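Local coordinates for sugar kinase, pfkB family (Thermotoga maritima, PDB 2AJR), which belongs to the pfkB family of carbohydrate kinases, probably phosphorylates a sugar phosphate with ATP, as a 1-phosphofructokinase would, and binds a magnesium ion, at residues V98-I108 and I121-D132. Residues are numbered along the deposited sequence; the frame is centred on the assembly and turned at random.
Sequences VYVEGETRENI and INFPGPDVTDMD. With ACT (acetate ion), chain D.
I108 and I121 form an antiparallel hydrogen-bonded pair at the base of the hairpin that, as in other ribokinase-like kinases, belongs to the lid, where the chain enters the small sheet from strand 93-100 and leaves it for helix 130-144. Both backbone bonds of the pair are made: I108 N to I121 O at 3.0 Å and I121 N to I108 O at 2.8 Å. Beyond the pair, side chains supply what the backbones no longer offer each other, a neat example of how a sheet is finished at the junction of lid and large domain. The amide OD1 of N107 accepts from F123 N (2.9 Å), the donor standing well above the carbonyl plane. With its CG beside its own backbone N (chi1 -66°), N107 turns this amide across the neighbouring strand, and ND2 gives a weak bond to an acetate ion, probably from the crystallisation liquor.

Next along, R105 takes the carbonyl of F123: NH1 donates at 2.8 Å, nearly along the C=O axis. The rest of the guanidinium is also engaged, NH2 with N20 O and NE, weakly, with P21 O, so each of its three nitrogens faces a backbone carbonyl. With R105 cut back to an alanine, the carbonyls of F123 and N20 would probably lose these donors, and G125 N the CD packed against it. The second subunit continues the sheet beside I121 and N122, and its R25 both forms a salt bridge with E106 and lies in cation-pi contact with F123.

Toward the large domain the contact turns to van der Waals packing, part of it against oxygen atoms. P126 CD lies 3.4 Å from E103 O, while P126 CG meets V100 CG2 at 4.1 Å. At the far end, helix 130-144 begins with T129 as N-cap, its OG1 accepting from D132 N, and the D132 carboxylate rests on V100, OD2 lying 3.3 Å from CG1.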
loop_
_atom_site.group_PDB
_atom_site.type_symbol
_atom_site.label_atom_id
_atom_site.label_comp_id
_atom_site.label_asym_id
_atom_site.label_seq_id
_atom_site.Cartn_x
_atom_site.Cartn_y
_atom_site.Cartn_z
ATOM N N VAL A 98 3.743 -6.162 -22.510
ATOM C CA VAL A 98 5.191 -6.275 -22.519
ATOM C C VAL A 98 5.673 -6.268 -21.073
ATOM O O VAL A 98 5.355 -5.344 -20.307
ATOM C CB VAL A 98 5.824 -5.112 -23.270
ATOM C CG1 VAL A 98 7.318 -5.030 -22.978
ATOM C CG2 VAL A 98 5.540 -5.258 -24.740
ATOM N N TYR A 99 6.438 -7.293 -20.713
ATOM C CA TYR A 99 6.953 -7.462 -19.367
ATOM C C TYR A 99 8.234 -6.679 -19.198
ATOM O O TYR A 99 9.153 -6.839 -19.981
ATOM C CB TYR A 99 7.183 -8.946 -19.075
ATOM C CG TYR A 99 5.866 -9.637 -18.842
ATOM C CD1 TYR A 99 5.042 -9.962 -19.910
ATOM C CD2 TYR A 99 5.413 -9.911 -17.555
ATOM C CE1 TYR A 99 3.818 -10.549 -19.713
ATOM C CE2 TYR A 99 4.180 -10.521 -17.351
ATOM C CZ TYR A 99 3.390 -10.826 -18.442
ATOM O OH TYR A 99 2.173 -11.422 -18.279
ATOM N N VAL A 100 8.284 -5.837 -18.176
ATOM C CA VAL A 100 9.409 -4.948 -17.962
ATOM C C VAL A 100 10.080 -5.283 -16.636
ATOM O O VAL A 100 9.522 -6.001 -15.819
ATOM C CB VAL A 100 8.965 -3.449 -18.002
ATOM C CG1 VAL A 100 8.393 -3.096 -19.354
ATOM C CG2 VAL A 100 7.925 -3.127 -16.912
ATOM N N GLU A 101 11.297 -4.784 -16.459
ATOM C CA GLU A 101 12.049 -4.927 -15.216
ATOM C C GLU A 101 11.470 -3.842 -14.334
ATOM O O GLU A 101 11.317 -2.713 -14.776
ATOM C CB GLU A 101 13.555 -4.708 -15.500
ATOM C CG GLU A 101 14.572 -5.289 -14.483
ATOM C CD GLU A 101 14.562 -6.821 -14.400
ATOM O OE1 GLU A 101 14.885 -7.487 -15.414
ATOM O OE2 GLU A 101 14.246 -7.370 -13.310
ATOM N N GLY A 102 11.080 -4.152 -13.111
ATOM C CA GLY A 102 10.486 -3.110 -12.258
ATOM C C GLY A 102 9.057 -3.450 -11.927
ATOM O O GLY A 102 8.441 -4.256 -12.605
ATOM N N GLU A 103 8.529 -2.826 -10.884
ATOM C CA GLU A 103 7.225 -3.191 -10.355
ATOM C C GLU A 103 6.064 -2.403 -10.956
ATOM O O GLU A 103 6.115 -1.177 -11.045
ATOM C CB GLU A 103 7.219 -3.011 -8.840
ATOM C CG GLU A 103 8.156 -3.977 -8.109
ATOM C CD GLU A 103 7.640 -5.423 -8.045
ATOM O OE1 GLU A 103 6.409 -5.615 -8.035
ATOM O OE2 GLU A 103 8.475 -6.357 -7.990
ATOM N N THR A 104 5.020 -3.117 -11.360
ATOM C CA THR A 104 3.753 -2.487 -11.635
ATOM C C THR A 104 3.285 -1.788 -10.355
ATOM O O THR A 104 3.370 -2.345 -9.270
ATOM C CB THR A 104 2.712 -3.503 -12.077
ATOM O OG1 THR A 104 3.059 -4.001 -13.376
ATOM C CG2 THR A 104 1.311 -2.849 -12.128
ATOM N N ARG A 105 2.795 -0.566 -10.476
ATOM C CA ARG A 105 2.473 0.213 -9.294
ATOM C C ARG A 105 1.285 -0.337 -8.518
ATOM O O ARG A 105 0.383 -0.928 -9.088
ATOM C CB ARG A 105 2.219 1.663 -9.683
ATOM C CG ARG A 105 0.949 1.908 -10.491
ATOM C CD ARG A 105 1.215 2.965 -11.496
ATOM N NE ARG A 105 0.076 3.308 -12.342
ATOM C CZ ARG A 105 -0.687 4.389 -12.190
ATOM N NH1 ARG A 105 -0.471 5.241 -11.204
ATOM N NH2 ARG A 105 -1.697 4.605 -13.017
ATOM N N GLU A 106 1.297 -0.173 -7.208
ATOM C CA GLU A 106 0.108 -0.440 -6.422
ATOM C C GLU A 106 -0.361 0.916 -5.930
ATOM O O GLU A 106 0.380 1.598 -5.234
ATOM C CB GLU A 106 0.382 -1.391 -5.256
ATOM C CG GLU A 106 -0.894 -1.735 -4.427
ATOM C CD GLU A 106 -0.663 -2.658 -3.198
ATOM O OE1 GLU A 106 0.385 -2.532 -2.527
ATOM O OE2 GLU A 106 -1.556 -3.492 -2.883
ATOM N N ASN A 107 -1.569 1.320 -6.328
ATOM C CA ASN A 107 -2.187 2.540 -5.817
ATOM C C ASN A 107 -3.079 2.236 -4.632
ATOM O O ASN A 107 -3.598 1.123 -4.497
ATOM C CB ASN A 107 -2.993 3.247 -6.909
ATOM C CG ASN A 107 -2.111 3.778 -8.017
ATOM O OD1 ASN A 107 -0.888 3.857 -7.874
ATOM N ND2 ASN A 107 -2.716 4.120 -9.131
ATOM N N ILE A 108 -3.262 3.239 -3.782
ATOM C CA ILE A 108 -4.037 3.081 -2.553
ATOM C C ILE A 108 -5.171 4.099 -2.506
ATOM O O ILE A 108 -4.949 5.281 -2.711
ATOM C CB ILE A 108 -3.123 3.221 -1.314
ATOM C CG1 ILE A 108 -2.142 2.035 -1.266
ATOM C CG2 ILE A 108 -3.950 3.294 -0.051
ATOM C CD1 ILE A 108 -1.033 2.177 -0.276
ATOM N N ILE A 121 -3.565 7.648 -3.084
ATOM C CA ILE A 121 -2.126 7.742 -3.257
ATOM C C ILE A 121 -1.730 7.005 -4.538
ATOM O O ILE A 121 -1.889 5.786 -4.633
ATOM C CB ILE A 121 -1.358 7.149 -2.071
ATOM C CG1 ILE A 121 -1.845 7.759 -0.754
ATOM C CG2 ILE A 121 0.122 7.401 -2.258
ATOM C CD1 ILE A 121 -1.298 7.091 0.475
ATOM N N ASN A 122 -1.229 7.757 -5.514
ATOM C CA ASN A 122 -0.914 7.196 -6.819
ATOM C C ASN A 122 0.564 7.166 -7.072
ATOM O O ASN A 122 1.252 8.187 -7.110
ATOM C CB ASN A 122 -1.641 7.947 -7.931
ATOM C CG ASN A 122 -3.145 7.675 -7.918
ATOM O OD1 ASN A 122 -3.608 6.728 -7.296
ATOM N ND2 ASN A 122 -3.898 8.511 -8.591
ATOM N N PHE A 123 1.047 5.956 -7.219
ATOM C CA PHE A 123 2.441 5.732 -7.466
ATOM C C PHE A 123 2.731 5.875 -8.945
ATOM O O PHE A 123 1.855 5.722 -9.771
ATOM C CB PHE A 123 2.843 4.357 -6.893
ATOM C CG PHE A 123 3.121 4.413 -5.407
ATOM C CD1 PHE A 123 2.081 4.531 -4.502
ATOM C CD2 PHE A 123 4.426 4.429 -4.932
ATOM C CE1 PHE A 123 2.336 4.615 -3.144
ATOM C CE2 PHE A 123 4.682 4.504 -3.572
ATOM C CZ PHE A 123 3.640 4.614 -2.682
ATOM N N PRO A 124 3.970 6.204 -9.286
ATOM C CA PRO A 124 4.243 6.608 -10.661
ATOM C C PRO A 124 4.335 5.468 -11.670
ATOM O O PRO A 124 4.134 5.704 -12.852
ATOM C CB PRO A 124 5.601 7.301 -10.536
ATOM C CG PRO A 124 6.269 6.586 -9.414
ATOM C CD PRO A 124 5.181 6.238 -8.441
ATOM N N GLY A 125 4.682 4.261 -11.228
ATOM C CA GLY A 125 4.923 3.155 -12.145
ATOM C C GLY A 125 6.401 2.947 -12.408
ATOM O O GLY A 125 7.214 3.772 -12.033
ATOM N N PRO A 126 6.752 1.852 -13.098
ATOM C CA PRO A 126 8.152 1.509 -13.368
ATOM C C PRO A 126 8.769 2.356 -14.466
ATOM O O PRO A 126 8.061 2.848 -15.328
ATOM C CB PRO A 126 8.063 0.073 -13.868
ATOM C CG PRO A 126 6.737 0.024 -14.541
ATOM C CD PRO A 126 5.823 0.886 -13.719
ATOM N N ASP A 127 10.087 2.504 -14.425
ATOM C CA ASP A 127 10.838 3.033 -15.558
ATOM C C ASP A 127 10.777 2.045 -16.709
ATOM O O ASP A 127 11.136 0.884 -16.547
ATOM C CB ASP A 127 12.325 3.221 -15.209
ATOM C CG ASP A 127 12.610 4.493 -14.443
ATOM O OD1 ASP A 127 11.670 5.202 -14.035
ATOM O OD2 ASP A 127 13.809 4.766 -14.231
ATOM N N VAL A 128 10.347 2.514 -17.872
ATOM C CA VAL A 128 10.365 1.706 -19.073
ATOM C C VAL A 128 11.490 2.192 -19.975
ATOM O O VAL A 128 11.669 3.384 -20.175
ATOM C CB VAL A 128 9.018 1.789 -19.776
ATOM C CG1 VAL A 128 9.063 1.063 -21.108
ATOM C CG2 VAL A 128 7.911 1.213 -18.857
ATOM N N THR A 129 12.264 1.255 -20.493
ATOM C CA THR A 129 13.372 1.566 -21.381
ATOM C C THR A 129 12.885 1.753 -22.816
ATOM O O THR A 129 11.712 1.514 -23.126
ATOM C CB THR A 129 14.395 0.435 -21.397
ATOM O OG1 THR A 129 13.849 -0.689 -22.103
ATOM C CG2 THR A 129 14.790 0.032 -19.972
ATOM N N ASP A 130 13.799 2.166 -23.689
ATOM C CA ASP A 130 13.478 2.398 -25.094
ATOM C C ASP A 130 13.257 1.071 -25.856
ATOM O O ASP A 130 12.442 0.999 -26.774
ATOM C CB ASP A 130 14.583 3.237 -25.753
ATOM C CG ASP A 130 14.029 4.381 -26.573
ATOM O OD1 ASP A 130 13.122 5.087 -26.076
ATOM O OD2 ASP A 130 14.508 4.583 -27.703
HETATM N N MSE A 131 13.991 0.030 -25.479
HETATM C CA MSE A 131 13.742 -1.279 -26.066
HETATM C C MSE A 131 12.338 -1.777 -25.727
HETATM O O MSE A 131 11.655 -2.304 -26.605
HETATM C CB MSE A 131 14.821 -2.299 -25.689
HETATM C CG MSE A 131 15.934 -2.393 -26.739
HETATM SE SE MSE A 131 15.263 -2.814 -28.560
HETATM C CE MSE A 131 15.755 -4.757 -28.634
ATOM N N ASP A 132 11.891 -1.569 -24.490
ATOM C CA ASP A 132 10.554 -1.972 -24.083
ATOM C C ASP A 132 9.500 -1.233 -24.899
ATOM O O ASP A 132 8.529 -1.839 -25.364
ATOM C CB ASP A 132 10.312 -1.700 -22.593
ATOM C CG ASP A 132 11.152 -2.576 -21.676
ATOM O OD1 ASP A 132 11.616 -3.656 -22.116
ATOM O OD2 ASP A 132 11.349 -2.153 -20.505
HETATM C C ACT D . -6.755 3.650 -11.489
HETATM O O ACT D . -5.858 3.662 -10.547
HETATM O OXT ACT D . -7.713 2.810 -11.420
HETATM C CH3 ACT D . -6.684 4.552 -12.688
#